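Local coordinates for protein tRNA-5-methyluridine(54) 2-sulfurtransferase (PDB 3VRH) that catalyses the ATP-dependent 2-thiolation of 5-methyluridine 54 in the T loop of tRNA, using a [4Fe-4S] cluster, at residues A[104-116]-A[290-304]. Numbering follows the deposited sequence.
Sequences PLHIVRIKEILGY and WGLKKEINFKVSSTD
Leu114 sets its CD1 methyl over one face of the Trp290 indole, a CH-pi contact with CD1 3.7 Å from the centroid of the six-membered ring and 19° off its normal. With CG anti to the carbonyl carbon (chi1 -61°) and chi2 at 174°, the fork of Leu114 puts CD1 over the indole and CD2 4.1 Å from Ile296 CD1. At the indole edge, near the ring plane, sits Tyr116 CB, while Trp290 NE1 is satisfied by Thr134. With an alanine in place of Trp290, Leu114 CD1 would probably lose the surface it rests on and Thr134 its indole partner. Phe298 is met differently: Ile296 CG2 of its own segment lies over one face, 3.5 Å above the plane toward the rim, Ile113 CD1 approaches the edge at CZ, and Val108 reaches CE1 with both methyls, CG1 at 3.9 Å. Further along, the His106 imidazole has a water at its edge, in plane, 2.8 Å from ND1; this water also donates to Ser302 O. Thr303 CG2 comes within 3.6 Å of the same ND1, and Glu75 holds NE2. A second water donates to Leu105 O and accepts from Asp304 N, so the polar joins across this end run through solvent. The case illustrates how a tail without regular structure can lie along a sheet edge through apolar packing and bridging waters, its backbone being held besides by Asp145 and Asn146. Residues 290-304 leave helix 285-290, which carries the zinc ligand Cys287, through a Schellman turn at Gly291, pass helix 127-145, where Phe298 touches Phe142, and follow the outermost strand 105-109 of the PP-loop sheet, whose backbone pairs with strand 73-80.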
ATOM      1  N   PRO A 104      16.123  22.072  28.745  1.00 26.29           N
ATOM      2  CA  PRO A 104      17.521  22.291  28.346  1.00 29.20           C
ATOM      3  C   PRO A 104      17.714  21.864  26.884  1.00 29.51           C
ATOM      4  O   PRO A 104      17.191  20.818  26.474  1.00 28.22           O
ATOM      5  CB  PRO A 104      18.313  21.331  29.247  1.00 29.24           C
ATOM      6  CG  PRO A 104      17.365  20.934  30.345  1.00 36.04           C
ATOM      7  CD  PRO A 104      15.978  21.028  29.770  1.00 28.18           C
ATOM      8  N   LEU A 105      18.458  22.650  26.115  1.00 28.58           N
ATOM      9  CA  LEU A 105      18.672  22.318  24.711  1.00 28.51           C
ATOM     10  C   LEU A 105      20.152  22.166  24.418  1.00 26.09           C
ATOM     11  O   LEU A 105      20.953  23.076  24.658  1.00 28.48           O
ATOM     12  CB  LEU A 105      18.050  23.376  23.793  1.00 24.20           C
ATOM     13  CG  LEU A 105      18.452  23.293  22.318  1.00 28.73           C
ATOM     14  CD1 LEU A 105      17.999  21.967  21.688  1.00 22.06           C
ATOM     15  CD2 LEU A 105      17.839  24.478  21.597  1.00 28.51           C
ATOM     16  N   HIS A 106      20.512  20.993  23.925  1.00 25.04           N
ATOM     17  CA  HIS A 106      21.885  20.727  23.519  1.00 27.32           C
ATOM     18  C   HIS A 106      21.963  20.884  22.017  1.00 27.66           C
ATOM     19  O   HIS A 106      21.014  20.531  21.299  1.00 25.52           O
ATOM     20  CB  HIS A 106      22.270  19.307  23.897  1.00 25.38           C
ATOM     21  CG  HIS A 106      21.944  18.956  25.316  1.00 29.14           C
ATOM     22  ND1 HIS A 106      22.744  19.332  26.374  1.00 31.40           N
ATOM     23  CD2 HIS A 106      20.907  18.268  25.853  1.00 28.60           C
ATOM     24  CE1 HIS A 106      22.213  18.889  27.503  1.00 32.70           C
ATOM     25  NE2 HIS A 106      21.097  18.242  27.214  1.00 31.97           N
ATOM     26  N   ILE A 107      23.082  21.406  21.534  1.00 24.95           N
ATOM     27  CA  ILE A 107      23.239  21.572  20.102  1.00 30.19           C
ATOM     28  C   ILE A 107      24.493  20.903  19.565  1.00 29.67           C
ATOM     29  O   ILE A 107      25.591  21.088  20.108  1.00 27.94           O
ATOM     30  CB  ILE A 107      23.253  23.056  19.703  1.00 32.71           C
ATOM     31  CG1 ILE A 107      22.022  23.764  20.272  1.00 26.73           C
ATOM     32  CG2 ILE A 107      23.326  23.192  18.166  1.00 24.44           C
ATOM     33  CD1 ILE A 107      22.113  25.275  20.261  1.00 32.30           C
ATOM     34  N   VAL A 108      24.300  20.117  18.503  1.00 24.67           N
ATOM     35  CA  VAL A 108      25.382  19.565  17.707  1.00 23.18           C
ATOM     36  C   VAL A 108      25.346  20.147  16.297  1.00 25.36           C
ATOM     37  O   VAL A 108      24.344  20.010  15.570  1.00 28.03           O
ATOM     38  CB  VAL A 108      25.281  18.031  17.604  1.00 24.03           C
ATOM     39  CG1 VAL A 108      26.383  17.473  16.704  1.00 24.64           C
ATOM     40  CG2 VAL A 108      25.352  17.406  18.982  1.00 25.94           C
ATOM     41  N   ARG A 109      26.436  20.791  15.907  1.00 22.78           N
ATOM     42  CA  ARG A 109      26.549  21.366  14.582  1.00 22.91           C
ATOM     43  C   ARG A 109      27.353  20.414  13.705  1.00 26.73           C
ATOM     44  O   ARG A 109      28.546  20.227  13.900  1.00 24.46           O
ATOM     45  CB  ARG A 109      27.214  22.733  14.657  1.00 27.28           C
ATOM     46  CG  ARG A 109      26.516  23.697  15.591  1.00 26.78           C
ATOM     47  CD  ARG A 109      26.241  25.011  14.893  1.00 31.71           C
ATOM     48  NE  ARG A 109      25.519  25.969  15.728  1.00 30.00           N
ATOM     49  CZ  ARG A 109      25.980  27.182  16.044  1.00 41.95           C
ATOM     50  NH1 ARG A 109      27.166  27.584  15.599  1.00 37.99           N
ATOM     51  NH2 ARG A 109      25.264  28.001  16.813  1.00 36.00           N
ATOM     52  N   ILE A 110      26.682  19.791  12.746  1.00 26.68           N
ATOM     53  CA  ILE A 110      27.308  18.786  11.897  1.00 27.55           C
ATOM     54  C   ILE A 110      28.532  19.335  11.172  1.00 26.15           C
ATOM     55  O   ILE A 110      29.563  18.670  11.102  1.00 28.81           O
ATOM     56  CB  ILE A 110      26.291  18.225  10.898  1.00 26.75           C
ATOM     57  CG1 ILE A 110      25.407  17.183  11.600  1.00 28.71           C
ATOM     58  CG2 ILE A 110      26.982  17.645   9.695  1.00 26.35           C
ATOM     59  CD1 ILE A 110      24.268  16.645  10.713  1.00 28.89           C
ATOM     60  N   LYS A 111      28.415  20.559  10.664  1.00 24.65           N
ATOM     61  CA  LYS A 111      29.494  21.221   9.930  1.00 30.29           C
ATOM     62  C   LYS A 111      30.709  21.469  10.822  1.00 30.67           C
ATOM     63  O   LYS A 111      31.840  21.415  10.361  1.00 30.03           O
ATOM     64  CB  LYS A 111      29.007  22.559   9.376  1.00 32.25           C
ATOM     65  CG  LYS A 111      29.563  22.927   8.002  1.00 36.19           C
ATOM     66  CD  LYS A 111      30.976  23.468   8.062  1.00 39.12           C
ATOM     67  CE  LYS A 111      31.412  23.964   6.686  1.00 43.55           C
ATOM     68  NZ  LYS A 111      30.344  24.791   6.027  1.00 43.42           N
ATOM     69  N   GLU A 112      30.471  21.753  12.100  1.00 27.97           N
ATOM     70  CA  GLU A 112      31.570  21.973  13.034  1.00 29.82           C
ATOM     71  C   GLU A 112      32.338  20.691  13.379  1.00 31.06           C
ATOM     72  O   GLU A 112      33.559  20.670  13.368  1.00 35.26           O
ATOM     73  CB  GLU A 112      31.086  22.717  14.284  1.00 29.99           C
ATOM     74  CG  GLU A 112      30.667  24.148  13.961  1.00 28.89           C
ATOM     75  CD  GLU A 112      30.196  24.945  15.176  1.00 38.19           C
ATOM     76  OE1 GLU A 112      30.341  24.480  16.335  1.00 35.70           O
ATOM     77  OE2 GLU A 112      29.663  26.055  14.960  1.00 37.12           O
ATOM     78  N   ILE A 113      31.632  19.607  13.645  1.00 30.22           N
ATOM     79  CA  ILE A 113      32.305  18.393  14.073  1.00 30.82           C
ATOM     80  C   ILE A 113      32.769  17.512  12.910  1.00 37.93           C
ATOM     81  O   ILE A 113      33.704  16.733  13.059  1.00 36.51           O
ATOM     82  CB  ILE A 113      31.416  17.569  15.000  1.00 34.58           C
ATOM     83  CG1 ILE A 113      30.119  17.210  14.283  1.00 31.87           C
ATOM     84  CG2 ILE A 113      31.143  18.342  16.311  1.00 32.61           C
ATOM     85  CD1 ILE A 113      29.453  15.981  14.811  1.00 33.05           C
ATOM     86  N   LEU A 114      32.117  17.631  11.758  1.00 34.26           N
ATOM     87  CA  LEU A 114      32.445  16.784  10.620  1.00 32.71           C
ATOM     88  C   LEU A 114      33.141  17.545   9.503  1.00 34.13           C
ATOM     89  O   LEU A 114      33.696  16.931   8.585  1.00 39.23           O
ATOM     90  CB  LEU A 114      31.186  16.097  10.083  1.00 29.70           C
ATOM     91  CG  LEU A 114      30.493  15.176  11.089  1.00 32.18           C
ATOM     92  CD1 LEU A 114      29.176  14.639  10.545  1.00 34.02           C
ATOM     93  CD2 LEU A 114      31.423  14.031  11.498  1.00 36.86           C
ATOM     94  N   GLY A 115      33.101  18.875   9.578  1.00 35.74           N
ATOM     95  CA  GLY A 115      33.751  19.739   8.597  1.00 34.78           C
ATOM     96  C   GLY A 115      32.898  20.138   7.397  1.00 31.69           C
ATOM     97  O   GLY A 115      33.273  21.020   6.620  1.00 38.60           O
ATOM     98  N   TYR A 116      31.749  19.499   7.237  1.00 30.60           N
ATOM     99  CA  TYR A 116      30.912  19.720   6.050  1.00 32.35           C
ATOM    100  C   TYR A 116      29.428  19.786   6.374  1.00 32.23           C
ATOM    101  O   TYR A 116      28.916  19.014   7.202  1.00 32.58           O
ATOM    102  CB  TYR A 116      31.116  18.596   5.029  1.00 36.69           C
ATOM    103  CG  TYR A 116      32.523  18.467   4.500  1.00 37.58           C
ATOM    104  CD1 TYR A 116      33.484  17.753   5.196  1.00 36.68           C
ATOM    105  CD2 TYR A 116      32.883  19.045   3.295  1.00 43.75           C
ATOM    106  CE1 TYR A 116      34.765  17.632   4.717  1.00 40.94           C
ATOM    107  CE2 TYR A 116      34.159  18.927   2.801  1.00 45.12           C
ATOM    108  CZ  TYR A 116      35.101  18.219   3.514  1.00 43.01           C
ATOM    109  OH  TYR A 116      36.386  18.106   3.022  1.00 50.15           O
ATOM    110  N   TRP A 290      31.675   8.999   6.581  1.00 33.69           N
ATOM    111  CA  TRP A 290      32.370  10.218   6.977  1.00 34.02           C
ATOM    112  C   TRP A 290      33.897  10.047   6.960  1.00 38.00           C
ATOM    113  O   TRP A 290      34.650  11.024   7.101  1.00 35.35           O
ATOM    114  CB  TRP A 290      31.834  10.734   8.341  1.00 34.09           C
ATOM    115  CG  TRP A 290      30.488  11.379   8.183  1.00 30.59           C
ATOM    116  CD1 TRP A 290      29.277  10.865   8.546  1.00 29.72           C
ATOM    117  CD2 TRP A 290      30.212  12.628   7.531  1.00 29.97           C
ATOM    118  NE1 TRP A 290      28.267  11.732   8.187  1.00 26.72           N
ATOM    119  CE2 TRP A 290      28.817  12.821   7.567  1.00 27.27           C
ATOM    120  CE3 TRP A 290      31.012  13.603   6.930  1.00 34.84           C
ATOM    121  CZ2 TRP A 290      28.208  13.947   7.026  1.00 34.15           C
ATOM    122  CZ3 TRP A 290      30.408  14.724   6.393  1.00 31.36           C
ATOM    123  CH2 TRP A 290      29.019  14.886   6.442  1.00 33.40           C
ATOM    124  N   GLY A 291      34.344   8.807   6.756  1.00 37.76           N
ATOM    125  CA  GLY A 291      35.763   8.510   6.695  1.00 41.41           C
ATOM    126  C   GLY A 291      36.442   8.849   8.008  1.00 45.00           C
ATOM    127  O   GLY A 291      37.463   9.535   8.049  1.00 45.33           O
ATOM    128  N   LEU A 292      35.846   8.363   9.090  1.00 46.97           N
ATOM    129  CA  LEU A 292      36.277   8.706  10.430  1.00 44.77           C
ATOM    130  C   LEU A 292      37.214   7.650  10.956  1.00 48.51           C
ATOM    131  O   LEU A 292      36.943   6.450  10.848  1.00 44.17           O
ATOM    132  CB  LEU A 292      35.073   8.829  11.360  1.00 38.90           C
ATOM    133  CG  LEU A 292      34.169  10.020  11.059  1.00 36.40           C
ATOM    134  CD1 LEU A 292      32.987   9.995  11.987  1.00 33.27           C
ATOM    135  CD2 LEU A 292      34.928  11.326  11.195  1.00 43.00           C
ATOM    136  N   LYS A 293      38.316   8.111  11.535  1.00 50.37           N
ATOM    137  CA  LYS A 293      39.293   7.215  12.127  1.00 51.55           C
ATOM    138  C   LYS A 293      39.170   7.258  13.644  1.00 52.19           C
ATOM    139  O   LYS A 293      39.771   6.438  14.353  1.00 50.45           O
ATOM    140  CB  LYS A 293      40.712   7.603  11.688  1.00 54.63           C
ATOM    141  CG  LYS A 293      40.921   7.676  10.171  1.00 54.22           C
ATOM    142  CD  LYS A 293      40.912   6.300   9.511  1.00 60.51           C
ATOM    143  CE  LYS A 293      41.337   6.395   8.043  1.00 72.39           C
ATOM    144  NZ  LYS A 293      41.802   5.092   7.473  1.00 66.16           N
ATOM    145  N   LYS A 294      38.387   8.210  14.145  1.00 50.57           N
ATOM    146  CA  LYS A 294      38.273   8.400  15.591  1.00 48.95           C
ATOM    147  C   LYS A 294      36.831   8.568  16.066  1.00 43.17           C
ATOM    148  O   LYS A 294      35.973   9.042  15.317  1.00 47.05           O
ATOM    149  CB  LYS A 294      39.146   9.572  16.046  1.00 51.20           C
ATOM    150  CG  LYS A 294      40.638   9.259  15.964  1.00 58.52           C
ATOM    151  CD  LYS A 294      41.500  10.482  16.193  1.00 62.09           C
ATOM    152  CE  LYS A 294      42.963  10.166  15.887  1.00 72.80           C
ATOM    153  NZ  LYS A 294      43.832  11.380  15.902  1.00 73.06           N
ATOM    154  N   GLU A 295      36.581   8.171  17.309  1.00 34.92           N
ATOM    155  CA  GLU A 295      35.251   8.220  17.892  1.00 36.78           C
ATOM    156  C   GLU A 295      34.869   9.659  18.214  1.00 38.99           C
ATOM    157  O   GLU A 295      35.731  10.474  18.511  1.00 36.20           O
ATOM    158  CB  GLU A 295      35.197   7.366  19.160  1.00 39.05           C
ATOM    159  CG  GLU A 295      33.805   7.269  19.763  1.00 40.73           C
ATOM    160  CD  GLU A 295      33.756   6.473  21.046  1.00 46.77           C
ATOM    161  OE1 GLU A 295      32.888   6.778  21.896  1.00 40.74           O
ATOM    162  OE2 GLU A 295      34.573   5.539  21.203  1.00 52.45           O
ATOM    163  N   ILE A 296      33.582   9.984  18.128  1.00 38.23           N
ATOM    164  CA  ILE A 296      33.125  11.292  18.579  1.00 34.08           C
ATOM    165  C   ILE A 296      32.520  11.169  19.960  1.00 37.15           C
ATOM    166  O   ILE A 296      31.646  10.323  20.201  1.00 37.01           O
ATOM    167  CB  ILE A 296      32.104  11.914  17.627  1.00 37.48           C
ATOM    168  CG1 ILE A 296      32.695  12.020  16.223  1.00 39.45           C
ATOM    169  CG2 ILE A 296      31.687  13.279  18.132  1.00 33.32           C
ATOM    170  CD1 ILE A 296      31.675  12.291  15.168  1.00 34.08           C
ATOM    171  N   ASN A 297      33.000  12.005  20.873  1.00 34.05           N
ATOM    172  CA  ASN A 297      32.528  11.981  22.249  1.00 34.51           C
ATOM    173  C   ASN A 297      31.453  13.037  22.427  1.00 34.83           C
ATOM    174  O   ASN A 297      31.755  14.224  22.396  1.00 32.64           O
ATOM    175  CB  ASN A 297      33.696  12.258  23.194  1.00 39.17           C
ATOM    176  CG  ASN A 297      33.376  11.921  24.630  1.00 42.46           C
ATOM    177  OD1 ASN A 297      32.221  11.679  24.984  1.00 37.71           O
ATOM    178  ND2 ASN A 297      34.406  11.898  25.472  1.00 47.02           N
ATOM    179  N   PHE A 298      30.202  12.612  22.606  1.00 30.75           N
ATOM    180  CA  PHE A 298      29.093  13.565  22.731  1.00 31.87           C
ATOM    181  C   PHE A 298      28.740  13.913  24.166  1.00 32.40           C
ATOM    182  O   PHE A 298      27.786  14.662  24.412  1.00 26.97           O
ATOM    183  CB  PHE A 298      27.848  13.084  21.989  1.00 26.75           C
ATOM    184  CG  PHE A 298      27.976  13.155  20.500  1.00 30.69           C
ATOM    185  CD1 PHE A 298      27.918  14.374  19.849  1.00 28.61           C
ATOM    186  CD2 PHE A 298      28.149  12.009  19.755  1.00 30.74           C
ATOM    187  CE1 PHE A 298      28.032  14.443  18.490  1.00 26.08           C
ATOM    188  CE2 PHE A 298      28.264  12.071  18.387  1.00 30.80           C
ATOM    189  CZ  PHE A 298      28.205  13.284  17.750  1.00 29.10           C
ATOM    190  N   LYS A 299      29.513  13.368  25.106  1.00 32.01           N
ATOM    191  CA  LYS A 299      29.352  13.685  26.516  1.00 29.86           C
ATOM    192  C   LYS A 299      29.424  15.200  26.782  1.00 33.11           C
ATOM    193  O   LYS A 299      30.323  15.897  26.296  1.00 32.29           O
ATOM    194  CB  LYS A 299      30.418  12.956  27.341  1.00 35.71           C
ATOM    195  CG  LYS A 299      30.366  13.274  28.822  1.00 40.58           C
ATOM    196  CD  LYS A 299      29.086  12.767  29.464  1.00 37.88           C
ATOM    197  CE  LYS A 299      29.108  12.993  30.971  1.00 38.77           C
ATOM    198  NZ  LYS A 299      28.865  14.422  31.330  1.00 42.24           N
ATOM    199  N   VAL A 300      28.454  15.708  27.537  1.00 30.80           N
ATOM    200  CA  VAL A 300      28.443  17.121  27.885  1.00 35.33           C
ATOM    201  C   VAL A 300      28.182  17.300  29.378  1.00 37.28           C
ATOM    202  O   VAL A 300      27.480  16.496  30.007  1.00 37.91           O
ATOM    203  CB  VAL A 300      27.394  17.928  27.062  1.00 33.56           C
ATOM    204  CG1 VAL A 300      27.719  17.905  25.569  1.00 30.56           C
ATOM    205  CG2 VAL A 300      25.985  17.410  27.312  1.00 30.80           C
ATOM    206  N   SER A 301      28.737  18.361  29.945  1.00 39.41           N
ATOM    207  CA  SER A 301      28.503  18.655  31.356  1.00 44.85           C
ATOM    208  C   SER A 301      27.529  19.808  31.534  1.00 44.34           C
ATOM    209  O   SER A 301      27.091  20.078  32.648  1.00 40.68           O
ATOM    210  CB  SER A 301      29.817  18.953  32.088  1.00 41.93           C
ATOM    211  OG  SER A 301      30.649  19.798  31.318  1.00 42.22           O
ATOM    212  N   SER A 302      27.179  20.468  30.427  1.00 43.65           N
ATOM    213  CA  SER A 302      26.321  21.652  30.472  1.00 36.87           C
ATOM    214  C   SER A 302      25.850  22.071  29.082  1.00 38.36           C
ATOM    215  O   SER A 302      26.238  21.477  28.074  1.00 38.03           O
ATOM    216  CB  SER A 302      27.085  22.820  31.097  1.00 36.02           C
ATOM    217  OG  SER A 302      28.276  23.050  30.369  1.00 40.94           O
ATOM    218  N   THR A 303      25.025  23.111  29.036  1.00 37.26           N
ATOM    219  CA  THR A 303      24.564  23.671  27.772  1.00 40.64           C
ATOM    220  C   THR A 303      25.197  25.039  27.546  1.00 42.14           C
ATOM    221  O   THR A 303      25.646  25.711  28.494  1.00 35.96           O
ATOM    222  CB  THR A 303      23.036  23.857  27.763  1.00 38.12           C
ATOM    223  OG1 THR A 303      22.665  24.820  28.760  1.00 36.55           O
ATOM    224  CG2 THR A 303      22.336  22.540  28.066  1.00 37.33           C
ATOM    225  N   ASP A 304      25.212  25.459  26.287  1.00 40.06           N
ATOM    226  CA  ASP A 304      25.663  26.800  25.943  1.00 45.15           C
ATOM    227  C   ASP A 304      24.865  27.865  26.699  1.00 42.31           C
ATOM    228  O   ASP A 304      25.411  28.907  27.083  1.00 46.49           O
ATOM    229  CB  ASP A 304      25.537  27.034  24.438  1.00 44.99           C
ATOM    230  CG  ASP A 304      26.330  26.026  23.612  1.00 45.82           C
ATOM    231  OD1 ASP A 304      27.472  25.664  23.994  1.00 47.24           O
ATOM    232  OD2 ASP A 304      25.796  25.608  22.569  1.00 42.18           O
TER
HETATM  233  O   HOH W   1      23.968  23.523  24.157  1.00 39.24           O
HETATM  234  O   HOH W   2      25.012  20.891  25.705  1.00 28.47           O